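Local coordinates for nucleoporin NUP170 (Chaetomium thermophilum, PDB 5HAX), which probably serves as a scaffold nucleoporin of the nuclear pore complex, joining an N-terminal beta-propeller region to a helical C-terminal region, at residues Q226-R231 with S246-I251; T291-L296 with L309-D314; R600-A605 with L715-L720; K624-Q629 with F688-F693. All coordinates share one frame; numbering follows the deposited sequence.

Interaction 1 of 4, residues Q226-R231 with S246-I251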
loop_
_atom_site.group_PDB
_atom_site.type_symbol
_atom_site.label_atom_id
_atom_site.label_comp_id
_atom_site.label_asym_id
_atom_site.label_seq_id
_atom_site.Cartn_x
_atom_site.Cartn_y
_atom_site.Cartn_z
ATOM N N GLN A 226 -11.482 25.745 27.350
ATOM C CA GLN A 226 -11.835 26.621 26.243
ATOM C C GLN A 226 -12.419 25.807 25.089
ATOM O O GLN A 226 -12.317 24.579 25.045
ATOM C CB GLN A 226 -10.610 27.411 25.779
ATOM C CG GLN A 226 -10.022 28.325 26.846
ATOM C CD GLN A 226 -8.706 28.952 26.422
ATOM O OE1 GLN A 226 -8.594 29.510 25.330
ATOM N NE2 GLN A 226 -7.700 28.856 27.285
ATOM N N GLN A 227 -13.047 26.508 24.146
ATOM C CA GLN A 227 -13.643 25.841 22.996
ATOM C C GLN A 227 -12.560 25.258 22.095
ATOM O O GLN A 227 -11.619 25.954 21.702
ATOM C CB GLN A 227 -14.516 26.805 22.194
ATOM C CG GLN A 227 -14.937 26.217 20.852
ATOM C CD GLN A 227 -15.966 27.045 20.118
ATOM O OE1 GLN A 227 -15.675 28.142 19.640
ATOM N NE2 GLN A 227 -17.176 26.514 20.006
ATOM N N GLU A 228 -12.712 23.980 21.757
ATOM C CA GLU A 228 -11.826 23.266 20.847
ATOM C C GLU A 228 -12.431 21.892 20.605
ATOM O O GLU A 228 -12.932 21.271 21.543
ATOM C CB GLU A 228 -10.407 23.133 21.425
ATOM C CG GLU A 228 -9.388 22.562 20.444
ATOM C CD GLU A 228 -8.016 22.338 21.064
ATOM O OE1 GLU A 228 -7.879 22.465 22.297
ATOM O OE2 GLU A 228 -7.070 22.031 20.311
ATOM N N TRP A 229 -12.399 21.428 19.355
ATOM C CA TRP A 229 -12.951 20.126 19.001
ATOM C C TRP A 229 -12.065 19.484 17.939
ATOM O O TRP A 229 -11.059 20.057 17.512
ATOM C CB TRP A 229 -14.408 20.252 18.536
ATOM C CG TRP A 229 -14.596 21.006 17.251
ATOM C CD1 TRP A 229 -14.543 20.498 15.987
ATOM C CD2 TRP A 229 -14.884 22.403 17.109
ATOM N NE1 TRP A 229 -14.774 21.490 15.066
ATOM C CE2 TRP A 229 -14.984 22.670 15.729
ATOM C CE3 TRP A 229 -15.060 23.453 18.013
ATOM C CZ2 TRP A 229 -15.257 23.943 15.234
ATOM C CZ3 TRP A 229 -15.328 24.717 17.518
ATOM C CH2 TRP A 229 -15.424 24.950 16.142
ATOM N N LEU A 230 -12.444 18.280 17.508
ATOM C CA LEU A 230 -11.596 17.466 16.648
ATOM C C LEU A 230 -11.991 17.576 15.181
ATOM O O LEU A 230 -13.160 17.777 14.838
ATOM C CB LEU A 230 -11.639 15.997 17.073
ATOM C CG LEU A 230 -11.065 15.683 18.456
ATOM C CD1 LEU A 230 -11.035 14.182 18.673
ATOM C CD2 LEU A 230 -9.671 16.275 18.641
ATOM N N ARG A 231 -10.980 17.441 14.320
ATOM C CA ARG A 231 -11.147 17.321 12.880
ATOM C C ARG A 231 -10.885 15.909 12.367
ATOM O O ARG A 231 -11.232 15.616 11.218
ATOM C CB ARG A 231 -10.207 18.296 12.151
ATOM C CG ARG A 231 -10.784 19.683 11.871
ATOM C CD ARG A 231 -9.687 20.626 11.385
ATOM N NE ARG A 231 -10.045 21.358 10.170
ATOM C CZ ARG A 231 -10.123 20.811 8.960
ATOM N NH1 ARG A 231 -10.447 21.558 7.911
ATOM N NH2 ARG A 231 -9.889 19.515 8.795
ATOM N N SER A 246 -7.115 18.785 16.016
ATOM C CA SER A 246 -8.157 19.682 16.493
ATOM C C SER A 246 -8.417 20.793 15.479
ATOM O O SER A 246 -7.684 20.972 14.504
ATOM C CB SER A 246 -7.780 20.282 17.850
ATOM O OG SER A 246 -7.056 21.492 17.695
ATOM N N ASN A 247 -9.493 21.544 15.729
ATOM C CA ASN A 247 -9.852 22.666 14.870
ATOM C C ASN A 247 -8.869 23.820 14.990
ATOM O O ASN A 247 -8.839 24.685 14.109
ATOM C CB ASN A 247 -11.251 23.166 15.213
ATOM C CG ASN A 247 -11.314 23.794 16.587
ATOM O OD1 ASN A 247 -10.988 23.156 17.588
ATOM N ND2 ASN A 247 -11.704 25.060 16.642
ATOM N N ARG A 248 -8.087 23.861 16.067
ATOM C CA ARG A 248 -7.016 24.833 16.230
ATOM C C ARG A 248 -5.684 24.319 15.702
ATOM O O ARG A 248 -4.645 24.932 15.971
ATOM C CB ARG A 248 -6.871 25.211 17.707
ATOM C CG ARG A 248 -8.172 25.635 18.362
ATOM C CD ARG A 248 -7.956 26.082 19.800
ATOM N NE ARG A 248 -7.174 27.312 19.872
ATOM C CZ ARG A 248 -7.681 28.533 19.724
ATOM N NH1 ARG A 248 -6.888 29.594 19.804
ATOM N NH2 ARG A 248 -8.976 28.701 19.493
ATOM N N SER A 249 -5.694 23.202 14.974
ATOM C CA SER A 249 -4.502 22.588 14.399
ATOM C C SER A 249 -3.557 22.037 15.464
ATOM O O SER A 249 -2.357 21.896 15.214
ATOM C CB SER A 249 -3.758 23.568 13.481
ATOM O OG SER A 249 -4.615 24.028 12.448
ATOM N N THR A 250 -4.077 21.715 16.647
ATOM C CA THR A 250 -3.287 21.054 17.680
ATOM C C THR A 250 -3.237 19.554 17.417
ATOM O O THR A 250 -4.268 18.929 17.146
ATOM C CB THR A 250 -3.878 21.320 19.065
ATOM O OG1 THR A 250 -3.787 22.718 19.364
ATOM C CG2 THR A 250 -3.131 20.526 20.139
ATOM N N ILE A 251 -2.040 18.981 17.519
ATOM C CA ILE A 251 -1.810 17.554 17.311
ATOM C C ILE A 251 -1.564 16.919 18.672
ATOM O O ILE A 251 -0.618 17.292 19.376
ATOM C CB ILE A 251 -0.619 17.299 16.375
ATOM C CG1 ILE A 251 -0.846 17.965 15.015
ATOM C CG2 ILE A 251 -0.384 15.800 16.210
ATOM C CD1 ILE A 251 0.366 17.910 14.101
HETATM O O HOH W 1 -11.620 27.010 18.987
HETATM O O HOH W 2 -4.937 23.426 21.675
HETATM O O HOH W 3 -9.831 24.105 11.314
#

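Interaction 2 of 4, residues T291-L296 with L309-D314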
loop_
_atom_site.group_PDB
_atom_site.type_symbol
_atom_site.label_atom_id
_atom_site.label_comp_id
_atom_site.label_asym_id
_atom_site.label_seq_id
_atom_site.Cartn_x
_atom_site.Cartn_y
_atom_site.Cartn_z
ATOM N N THR A 291 -2.391 29.919 9.089
ATOM C CA THR A 291 -2.530 28.667 8.357
ATOM C C THR A 291 -3.195 27.597 9.218
ATOM O O THR A 291 -2.964 27.517 10.427
ATOM C CB THR A 291 -1.151 28.194 7.896
ATOM O OG1 THR A 291 -0.502 29.256 7.185
ATOM C CG2 THR A 291 -1.255 26.974 6.999
ATOM N N ASN A 292 -4.017 26.766 8.579
ATOM C CA ASN A 292 -4.708 25.660 9.228
ATOM C C ASN A 292 -4.114 24.334 8.767
ATOM O O ASN A 292 -3.754 24.180 7.596
ATOM C CB ASN A 292 -6.209 25.677 8.908
ATOM C CG ASN A 292 -6.929 26.876 9.501
ATOM O OD1 ASN A 292 -6.825 27.151 10.695
ATOM N ND2 ASN A 292 -7.663 27.596 8.664
ATOM N N ILE A 293 -4.014 23.382 9.693
ATOM C CA ILE A 293 -3.701 21.995 9.360
ATOM C C ILE A 293 -5.024 21.271 9.139
ATOM O O ILE A 293 -5.868 21.218 10.040
ATOM C CB ILE A 293 -2.876 21.322 10.472
ATOM C CG1 ILE A 293 -1.526 22.029 10.627
ATOM C CG2 ILE A 293 -2.667 19.833 10.164
ATOM C CD1 ILE A 293 -0.664 21.501 11.762
ATOM N N VAL A 294 -5.204 20.713 7.941
ATOM C CA VAL A 294 -6.491 20.138 7.554
ATOM C C VAL A 294 -6.532 18.614 7.658
ATOM O O VAL A 294 -7.631 18.039 7.661
ATOM C CB VAL A 294 -6.870 20.568 6.120
ATOM C CG1 VAL A 294 -6.956 22.084 6.025
ATOM C CG2 VAL A 294 -5.876 20.015 5.104
ATOM N N ALA A 295 -5.384 17.944 7.743
ATOM C CA ALA A 295 -5.388 16.488 7.775
ATOM C C ALA A 295 -4.063 15.976 8.319
ATOM O O ALA A 295 -3.024 16.626 8.178
ATOM C CB ALA A 295 -5.638 15.898 6.383
ATOM N N LEU A 296 -4.123 14.800 8.940
ATOM C CA LEU A 296 -2.946 14.055 9.357
ATOM C C LEU A 296 -2.911 12.717 8.630
ATOM O O LEU A 296 -3.920 12.246 8.101
ATOM C CB LEU A 296 -2.933 13.814 10.873
ATOM C CG LEU A 296 -3.033 15.044 11.777
ATOM C CD1 LEU A 296 -3.012 14.624 13.238
ATOM C CD2 LEU A 296 -1.916 16.039 11.485
ATOM N N LEU A 309 4.655 11.050 11.368
ATOM C CA LEU A 309 3.390 11.683 11.025
ATOM C C LEU A 309 3.595 12.705 9.918
ATOM O O LEU A 309 4.584 13.442 9.921
ATOM C CB LEU A 309 2.794 12.359 12.266
ATOM C CG LEU A 309 1.348 12.834 12.208
ATOM C CD1 LEU A 309 0.405 11.646 12.122
ATOM C CD2 LEU A 309 1.045 13.688 13.428
ATOM N N MET A 310 2.650 12.745 8.980
ATOM C CA MET A 310 2.553 13.815 7.999
ATOM C C MET A 310 1.354 14.691 8.334
ATOM O O MET A 310 0.283 14.186 8.685
ATOM C CB MET A 310 2.405 13.271 6.574
ATOM C CG MET A 310 2.584 14.340 5.500
ATOM S SD MET A 310 1.988 13.850 3.869
ATOM C CE MET A 310 0.215 13.957 4.111
ATOM N N ALA A 311 1.539 16.003 8.222
ATOM C CA ALA A 311 0.478 16.975 8.445
ATOM C C ALA A 311 0.376 17.868 7.220
ATOM O O ALA A 311 1.393 18.368 6.728
ATOM C CB ALA A 311 0.742 17.811 9.702
ATOM N N LEU A 312 -0.843 18.052 6.723
ATOM C CA LEU A 312 -1.101 18.836 5.523
ATOM C C LEU A 312 -1.730 20.169 5.912
ATOM O O LEU A 312 -2.733 20.198 6.630
ATOM C CB LEU A 312 -2.024 18.080 4.565
ATOM C CG LEU A 312 -2.341 18.807 3.254
ATOM C CD1 LEU A 312 -1.090 18.939 2.397
ATOM C CD2 LEU A 312 -3.438 18.086 2.494
ATOM N N THR A 313 -1.139 21.261 5.434
ATOM C CA THR A 313 -1.686 22.592 5.637
ATOM C C THR A 313 -2.682 22.926 4.531
ATOM O O THR A 313 -2.704 22.299 3.470
ATOM C CB THR A 313 -0.578 23.647 5.650
ATOM O OG1 THR A 313 -0.005 23.762 4.343
ATOM C CG2 THR A 313 0.509 23.294 6.655
ATOM N N ASP A 314 -3.511 23.941 4.789
ATOM C CA ASP A 314 -4.449 24.386 3.763
ATOM C C ASP A 314 -3.755 25.095 2.609
ATOM O O ASP A 314 -4.395 25.330 1.581
ATOM C CB ASP A 314 -5.527 25.296 4.370
ATOM C CG ASP A 314 -4.951 26.490 5.114
ATOM O OD1 ASP A 314 -5.669 27.048 5.968
ATOM O OD2 ASP A 314 -3.796 26.880 4.851
#

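Interaction 3 of 4, residues R600-A605 with L715-L720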
loop_
_atom_site.group_PDB
_atom_site.type_symbol
_atom_site.label_atom_id
_atom_site.label_comp_id
_atom_site.label_asym_id
_atom_site.label_seq_id
_atom_site.Cartn_x
_atom_site.Cartn_y
_atom_site.Cartn_z
ATOM N N ARG A 600 11.400 -13.471 -5.265
ATOM C CA ARG A 600 11.836 -12.872 -4.005
ATOM C C ARG A 600 10.993 -13.347 -2.825
ATOM O O ARG A 600 11.509 -13.468 -1.707
ATOM C CB ARG A 600 11.799 -11.345 -4.107
ATOM C CG ARG A 600 10.406 -10.749 -4.067
ATOM C CD ARG A 600 10.390 -9.327 -4.609
ATOM N NE ARG A 600 11.325 -8.448 -3.909
ATOM C CZ ARG A 600 11.023 -7.715 -2.839
ATOM N NH1 ARG A 600 11.950 -6.946 -2.281
ATOM N NH2 ARG A 600 9.801 -7.743 -2.321
ATOM N N THR A 601 9.706 -13.627 -3.046
ATOM C CA THR A 601 8.858 -14.131 -1.971
ATOM C C THR A 601 9.167 -15.578 -1.602
ATOM O O THR A 601 8.706 -16.041 -0.554
ATOM C CB THR A 601 7.379 -14.029 -2.357
ATOM O OG1 THR A 601 7.121 -14.855 -3.501
ATOM C CG2 THR A 601 6.994 -12.589 -2.672
ATOM N N LEU A 602 9.935 -16.291 -2.428
ATOM C CA LEU A 602 10.220 -17.711 -2.247
ATOM C C LEU A 602 11.604 -17.969 -1.667
ATOM O O LEU A 602 11.740 -18.721 -0.698
ATOM C CB LEU A 602 10.107 -18.434 -3.595
ATOM C CG LEU A 602 8.890 -19.321 -3.843
ATOM C CD1 LEU A 602 7.605 -18.577 -3.541
ATOM C CD2 LEU A 602 8.905 -19.808 -5.285
ATOM N N TRP A 603 12.623 -17.332 -2.247
ATOM C CA TRP A 603 14.023 -17.699 -2.068
ATOM C C TRP A 603 14.383 -18.077 -0.633
ATOM O O TRP A 603 14.762 -19.222 -0.358
ATOM C CB TRP A 603 14.889 -16.532 -2.552
ATOM C CG TRP A 603 16.309 -16.889 -2.829
ATOM C CD1 TRP A 603 17.395 -16.563 -2.075
ATOM C CD2 TRP A 603 16.802 -17.637 -3.946
ATOM N NE1 TRP A 603 18.538 -17.059 -2.654
ATOM C CE2 TRP A 603 18.200 -17.723 -3.804
ATOM C CE3 TRP A 603 16.198 -18.238 -5.054
ATOM C CZ2 TRP A 603 19.005 -18.388 -4.725
ATOM C CZ3 TRP A 603 17.000 -18.901 -5.969
ATOM C CH2 TRP A 603 18.387 -18.970 -5.797
ATOM N N LYS A 604 14.272 -17.130 0.294
ATOM C CA LYS A 604 14.700 -17.348 1.670
ATOM C C LYS A 604 13.616 -17.962 2.546
ATOM O O LYS A 604 13.862 -18.202 3.732
ATOM C CB LYS A 604 15.171 -16.026 2.287
ATOM C CG LYS A 604 16.429 -15.457 1.645
ATOM C CD LYS A 604 17.651 -16.314 1.942
ATOM C CE LYS A 604 18.904 -15.729 1.316
ATOM N NZ LYS A 604 20.118 -16.507 1.675
ATOM N N ALA A 605 12.435 -18.229 1.998
ATOM C CA ALA A 605 11.346 -18.790 2.780
ATOM C C ALA A 605 11.521 -20.293 2.962
ATOM O O ALA A 605 12.056 -20.991 2.095
ATOM C CB ALA A 605 10.004 -18.511 2.106
ATOM N N LEU A 715 14.301 -26.556 5.494
ATOM C CA LEU A 715 14.633 -26.476 4.079
ATOM C C LEU A 715 14.045 -25.205 3.478
ATOM O O LEU A 715 12.837 -24.966 3.576
ATOM C CB LEU A 715 14.104 -27.699 3.332
ATOM C CG LEU A 715 14.188 -27.622 1.802
ATOM C CD1 LEU A 715 15.637 -27.704 1.341
ATOM C CD2 LEU A 715 13.338 -28.701 1.152
ATOM N N THR A 716 14.895 -24.401 2.851
ATOM C CA THR A 716 14.463 -23.206 2.141
ATOM C C THR A 716 14.342 -23.499 0.649
ATOM O O THR A 716 14.833 -24.511 0.144
ATOM C CB THR A 716 15.443 -22.050 2.369
ATOM O OG1 THR A 716 16.686 -22.336 1.717
ATOM C CG2 THR A 716 15.686 -21.828 3.855
ATOM N N TYR A 717 13.673 -22.588 -0.061
ATOM C CA TYR A 717 13.576 -22.719 -1.510
ATOM C C TYR A 717 14.936 -22.527 -2.170
ATOM O O TYR A 717 15.246 -23.190 -3.166
ATOM C CB TYR A 717 12.563 -21.721 -2.066
ATOM C CG TYR A 717 11.140 -22.231 -2.040
ATOM C CD1 TYR A 717 10.662 -23.058 -3.048
ATOM C CD2 TYR A 717 10.275 -21.887 -1.009
ATOM C CE1 TYR A 717 9.363 -23.529 -3.032
ATOM C CE2 TYR A 717 8.973 -22.352 -0.985
ATOM C CZ TYR A 717 8.523 -23.173 -1.998
ATOM O OH TYR A 717 7.228 -23.639 -1.981
ATOM N N GLU A 718 15.759 -21.625 -1.627
ATOM C CA GLU A 718 17.116 -21.458 -2.138
ATOM C C GLU A 718 17.874 -22.779 -2.114
ATOM O O GLU A 718 18.519 -23.159 -3.099
ATOM C CB GLU A 718 17.861 -20.405 -1.316
ATOM C CG GLU A 718 19.333 -20.266 -1.685
ATOM C CD GLU A 718 20.079 -19.290 -0.799
ATOM O OE1 GLU A 718 21.188 -18.868 -1.190
ATOM O OE2 GLU A 718 19.568 -18.957 0.290
ATOM N N GLN A 719 17.816 -23.489 -0.985
ATOM C CA GLN A 719 18.530 -24.756 -0.864
ATOM C C GLN A 719 17.975 -25.788 -1.837
ATOM O O GLN A 719 18.735 -26.534 -2.467
ATOM C CB GLN A 719 18.437 -25.260 0.575
ATOM C CG GLN A 719 19.110 -24.339 1.587
ATOM C CD GLN A 719 18.564 -24.493 2.996
ATOM O OE1 GLN A 719 17.553 -25.157 3.219
ATOM N NE2 GLN A 719 19.236 -23.869 3.958
ATOM N N LEU A 720 16.648 -25.843 -1.971
ATOM C CA LEU A 720 16.024 -26.740 -2.937
ATOM C C LEU A 720 16.499 -26.447 -4.355
ATOM O O LEU A 720 16.712 -27.369 -5.149
ATOM C CB LEU A 720 14.505 -26.608 -2.844
ATOM C CG LEU A 720 13.663 -27.391 -3.852
ATOM C CD1 LEU A 720 13.805 -28.883 -3.613
ATOM C CD2 LEU A 720 12.205 -26.963 -3.764
#

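Interaction 4 of 4, residues K624-Q629 with F688-F693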
loop_
_atom_site.group_PDB
_atom_site.type_symbol
_atom_site.label_atom_id
_atom_site.label_comp_id
_atom_site.label_asym_id
_atom_site.label_seq_id
_atom_site.Cartn_x
_atom_site.Cartn_y
_atom_site.Cartn_z
ATOM N N LYS A 624 0.090 -19.146 -5.501
ATOM C CA LYS A 624 1.223 -18.255 -5.715
ATOM C C LYS A 624 2.375 -18.988 -6.389
ATOM O O LYS A 624 3.072 -18.416 -7.235
ATOM C CB LYS A 624 1.669 -17.658 -4.380
ATOM C CG LYS A 624 2.744 -16.592 -4.500
ATOM C CD LYS A 624 2.210 -15.331 -5.157
ATOM C CE LYS A 624 3.306 -14.293 -5.324
ATOM N NZ LYS A 624 2.792 -12.909 -5.140
ATOM N N LEU A 625 2.596 -20.252 -6.026
ATOM C CA LEU A 625 3.655 -21.031 -6.658
ATOM C C LEU A 625 3.385 -21.235 -8.142
ATOM O O LEU A 625 4.328 -21.282 -8.943
ATOM C CB LEU A 625 3.806 -22.378 -5.953
ATOM C CG LEU A 625 4.372 -22.321 -4.532
ATOM C CD1 LEU A 625 4.182 -23.654 -3.824
ATOM C CD2 LEU A 625 5.843 -21.926 -4.548
ATOM N N VAL A 626 2.113 -21.351 -8.530
ATOM C CA VAL A 626 1.773 -21.547 -9.937
ATOM C C VAL A 626 2.146 -20.313 -10.749
ATOM O O VAL A 626 2.826 -20.413 -11.778
ATOM C CB VAL A 626 0.276 -21.883 -10.081
ATOM C CG1 VAL A 626 -0.154 -21.849 -11.547
ATOM C CG2 VAL A 626 -0.022 -23.244 -9.470
ATOM N N THR A 627 1.697 -19.136 -10.309
ATOM C CA THR A 627 1.973 -17.912 -11.056
ATOM C C THR A 627 3.472 -17.658 -11.165
ATOM O O THR A 627 3.965 -17.258 -12.226
ATOM C CB THR A 627 1.280 -16.720 -10.396
ATOM O OG1 THR A 627 1.781 -16.548 -9.065
ATOM C CG2 THR A 627 -0.227 -16.932 -10.347
ATOM N N ILE A 628 4.212 -17.883 -10.078
ATOM C CA ILE A 628 5.662 -17.716 -10.119
ATOM C C ILE A 628 6.262 -18.636 -11.174
ATOM O O ILE A 628 7.086 -18.217 -11.995
ATOM C CB ILE A 628 6.272 -17.977 -8.729
ATOM C CG1 ILE A 628 5.822 -16.896 -7.744
ATOM C CG2 ILE A 628 7.798 -18.013 -8.806
ATOM C CD1 ILE A 628 6.186 -17.191 -6.307
ATOM N N GLN A 629 5.847 -19.907 -11.171
ATOM C CA GLN A 629 6.363 -20.862 -12.147
ATOM C C GLN A 629 6.026 -20.435 -13.570
ATOM O O GLN A 629 6.874 -20.515 -14.467
ATOM C CB GLN A 629 5.801 -22.253 -11.864
ATOM C CG GLN A 629 6.230 -23.299 -12.875
ATOM C CD GLN A 629 5.802 -24.696 -12.482
ATOM O OE1 GLN A 629 6.594 -25.637 -12.532
ATOM N NE2 GLN A 629 4.540 -24.843 -12.097
ATOM N N PHE A 688 8.158 -29.914 -7.904
ATOM C CA PHE A 688 8.346 -30.909 -6.856
ATOM C C PHE A 688 7.514 -30.582 -5.622
ATOM O O PHE A 688 6.909 -31.476 -5.018
ATOM C CB PHE A 688 9.826 -31.005 -6.490
ATOM C CG PHE A 688 10.075 -31.678 -5.177
ATOM C CD1 PHE A 688 10.385 -30.934 -4.050
ATOM C CD2 PHE A 688 9.983 -33.054 -5.061
ATOM C CE1 PHE A 688 10.609 -31.551 -2.837
ATOM C CE2 PHE A 688 10.205 -33.678 -3.851
ATOM C CZ PHE A 688 10.519 -32.926 -2.739
ATOM N N VAL A 689 7.478 -29.308 -5.223
ATOM C CA VAL A 689 6.706 -28.924 -4.046
ATOM C C VAL A 689 5.217 -29.130 -4.296
ATOM O O VAL A 689 4.481 -29.582 -3.411
ATOM C CB VAL A 689 7.018 -27.466 -3.655
ATOM C CG1 VAL A 689 6.108 -27.001 -2.521
ATOM C CG2 VAL A 689 8.481 -27.324 -3.255
ATOM N N LEU A 690 4.748 -28.797 -5.501
ATOM C CA LEU A 690 3.339 -28.995 -5.828
ATOM C C LEU A 690 2.980 -30.474 -5.820
ATOM O O LEU A 690 1.939 -30.866 -5.281
ATOM C CB LEU A 690 3.028 -28.373 -7.189
ATOM C CG LEU A 690 3.087 -26.846 -7.261
ATOM C CD1 LEU A 690 2.983 -26.375 -8.703
ATOM C CD2 LEU A 690 1.985 -26.225 -6.416
ATOM N N MET A 691 3.829 -31.307 -6.426
ATOM C CA MET A 691 3.641 -32.752 -6.361
ATOM C C MET A 691 3.552 -33.227 -4.919
ATOM O O MET A 691 2.700 -34.055 -4.576
ATOM C CB MET A 691 4.797 -33.449 -7.081
ATOM C CG MET A 691 4.803 -34.971 -6.981
ATOM S SD MET A 691 5.408 -35.639 -5.413
ATOM C CE MET A 691 7.119 -35.104 -5.415
ATOM N N LEU A 692 4.430 -32.707 -4.062
ATOM C CA LEU A 692 4.509 -33.173 -2.682
ATOM C C LEU A 692 3.183 -32.982 -1.957
ATOM O O LEU A 692 2.663 -33.914 -1.331
ATOM C CB LEU A 692 5.635 -32.428 -1.963
ATOM C CG LEU A 692 5.979 -32.857 -0.539
ATOM C CD1 LEU A 692 6.444 -34.303 -0.507
ATOM C CD2 LEU A 692 7.045 -31.933 0.022
ATOM N N PHE A 693 2.611 -31.780 -2.039
ATOM C CA PHE A 693 1.387 -31.468 -1.312
ATOM C C PHE A 693 0.129 -31.951 -2.017
ATOM O O PHE A 693 -0.959 -31.848 -1.439
ATOM C CB PHE A 693 1.300 -29.962 -1.069
ATOM C CG PHE A 693 2.190 -29.487 0.037
ATOM C CD1 PHE A 693 3.456 -28.996 -0.234
ATOM C CD2 PHE A 693 1.766 -29.549 1.353
ATOM C CE1 PHE A 693 4.277 -28.566 0.789
ATOM C CE2 PHE A 693 2.580 -29.121 2.376
ATOM C CZ PHE A 693 3.836 -28.629 2.097
#

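Interaction 1 of 4, residues Q226-R231 with S246-I251
Trp229 and Asn247 meet at the edge of a four-stranded antiparallel sheet, consistent with one blade of a beta-propeller. Ser246 to Ser249 form a type I beta turn between strands 241-246 and 251-255. Leu230 and Ser246 are an antiparallel non-hydrogen-bonded pair.

Direct hydrogen bonds hold the turn to the incoming chain. Trp229 N donates to Asn247 OD1 at 2.8 Å; the bond is nearly straight (168°) but arrives from above the amide carbonyl plane. Asn247 N donates to Trp229 O at 2.8 Å. Ser246 OG donates to the anti lone pair of Glu228 OE2 at 2.7 Å. The same hydroxyl accepts from Thr250 N and, in an ST turn, from Arg248 N. Glu228 OE1 pairs with Arg252.

Stacking is the second element. The Asn247 amide lies flat on one face of the Trp229 indole, the planes 8° apart, with CG over the ring centre. Asn247 CB adds a CH-pi contact to the five-membered ring. Trp229 holds CG between its backbone N and carbonyl carbon (chi1 66°), which folds the ring back over the amide. With an alanine here, the Asn247 amide would probably lose the indole face it lies on and be held mainly by its hydrogen bonds.

Waters complete the contact. One accepts from Asn247 ND2 and Arg248 NH2 and donates to Gln227 O. Another accepts from Arg231 NE at 3.0 Å and donates to Asn247 O.

Interaction 2 of 4, residues T291-L296 with L309-D314
Leu296 and Ala311 pack side by side on the tight, buried face of two antiparallel strands. Leu296 CD2 lies 3.7 Å from Ala311 CB. Ile293 CG2 reaches Ala311 CB at 4.0 Å. Leu309 extends this apolar row through its CD2, next to Leu296 CD1. Leu245 and Ile251 of the neighbouring sheet pack against the row. The backbones are joined by Leu312 N to Ala295 O at 3.0 Å and by Val294 N to Leu312 O at 2.8 Å. Between Ile293 and Ala295 the pairing slips by one residue, a beta bulge. Val294 sits within it and is partly exposed; its CG2 touches Leu312 CD2.

The other end is more open and more polar. Asp314 N donates to Asn292 O at 2.8 Å. Asp314 CG stands between its backbone N and carbonyl carbon (chi1 56°), which turns the carboxylate back toward Asn292. There Asp314 OD1 accepts from Asn292 N at 3.1 Å, met from above the carboxylate plane. Asn292 ND2 adds only a weak bond to OD1. Asp314 OD2 lies against Thr291 CG2 at 3.3 Å. If an alanine stood in place of Asp314, Asn292 N would probably be left without this acceptor and the Asn292 amide freer to turn. The arrangement is a beta hairpin of strands 293-298 and 307-313 with a beta bulge, within a sheet consistent with a propeller blade.

Interaction 3 of 4, residues R600-A605 with L715-L720
Glu718 sets CG anti to its backbone N (chi1 174°), so that CG continues from CB along one face of the Trp603 indole, and the extended chain carries the carboxylate on toward Lys604. Lys604 bends at chi2 (-69°) and comes alongside, pointing the same way. Lys604 NZ forms a salt bridge with Glu718 OE2 at 2.9 Å, on the syn side of the carboxylate. Glu718 CB lies 3.7 Å from the centroid of the Trp603 five-membered ring, a CH-pi contact. Asn14 of helix 5-20 bonds to both Trp603 NE1 and Glu718 OE1, so it holds ring and carboxylate together.

Leu602 CG sits over the centre of one face of the Tyr717 ring, 4.0 Å from the centroid. Two backbone bonds join the segments. Glu718 N donates to Trp603 O at 2.9 Å. Tyr717 N donates to Ala605 O at 3.1 Å. The type I turn from Leu602 to Ala605 thus supplies acceptors to the first turn of helix 717-722. The nearby helix start would also be likely to favour the charge of Glu718. Thr716 OG1 accepts from Gln719 N, and Gln719 OE1 accepts from Thr716 N. This is a capping box at a helix N-terminus, braced by the turn that follows helix 586-599.

Interaction 4 of 4, residues K624-Q629 with F688-F693
No aromatic ring enters the contact of Leu625 with Val689 and Leu690. The nearby Phe693 ring has Val689 O of its own helix at its edge, in plane. Branched aliphatic groups carry the packing. Leu625 CD1 lies 4.1 Å from Val689 CG1, the two side chains crossing at about a right angle. Leu625 CD1 is also 4.3 Å from Leu690 CD2. Leu625 holds CG anti to its carbonyl carbon (chi1 -69°), which points CD1 across at Val689 and Leu690. The other branch of Leu690, CD1, approaches Val626 CG2 at 4.4 Å. The side chain of Gln629 passes obliquely by this same branch. The two short helical segments run roughly antiparallel, at 154°, and their axes come no closer than 11.1 Å. This is light contact, with a small buried area. Tyr717 of helix 717-722 touches both Leu625 and Val689, and so bridges the wide spacing. Leu602 covers Leu625 from the loop after helix 586-599, while Phe688 faces helix 724-739.

From the N terminus, interaction 1 comes first and closes a short loop made mostly of strands 230-236 and 241-246. Interaction 2 follows in series and closes the hairpin of strands 293-298 and 307-313. The two touch: Ser249 OG probably hydrogen-bonds to Ile293 N, which ties the neighbouring sheets of the propeller-like region together. Interaction 3 closes a much longer loop, with 109 residues between its segments, in the helical region. Interaction 4 is nested inside that loop. Tyr717 OH packs on Leu625 CD2, so interactions 3 and 4 are continuous. The centres of interactions 1 and 3 lie about 51 Å apart, on opposite sides of the chain's centre.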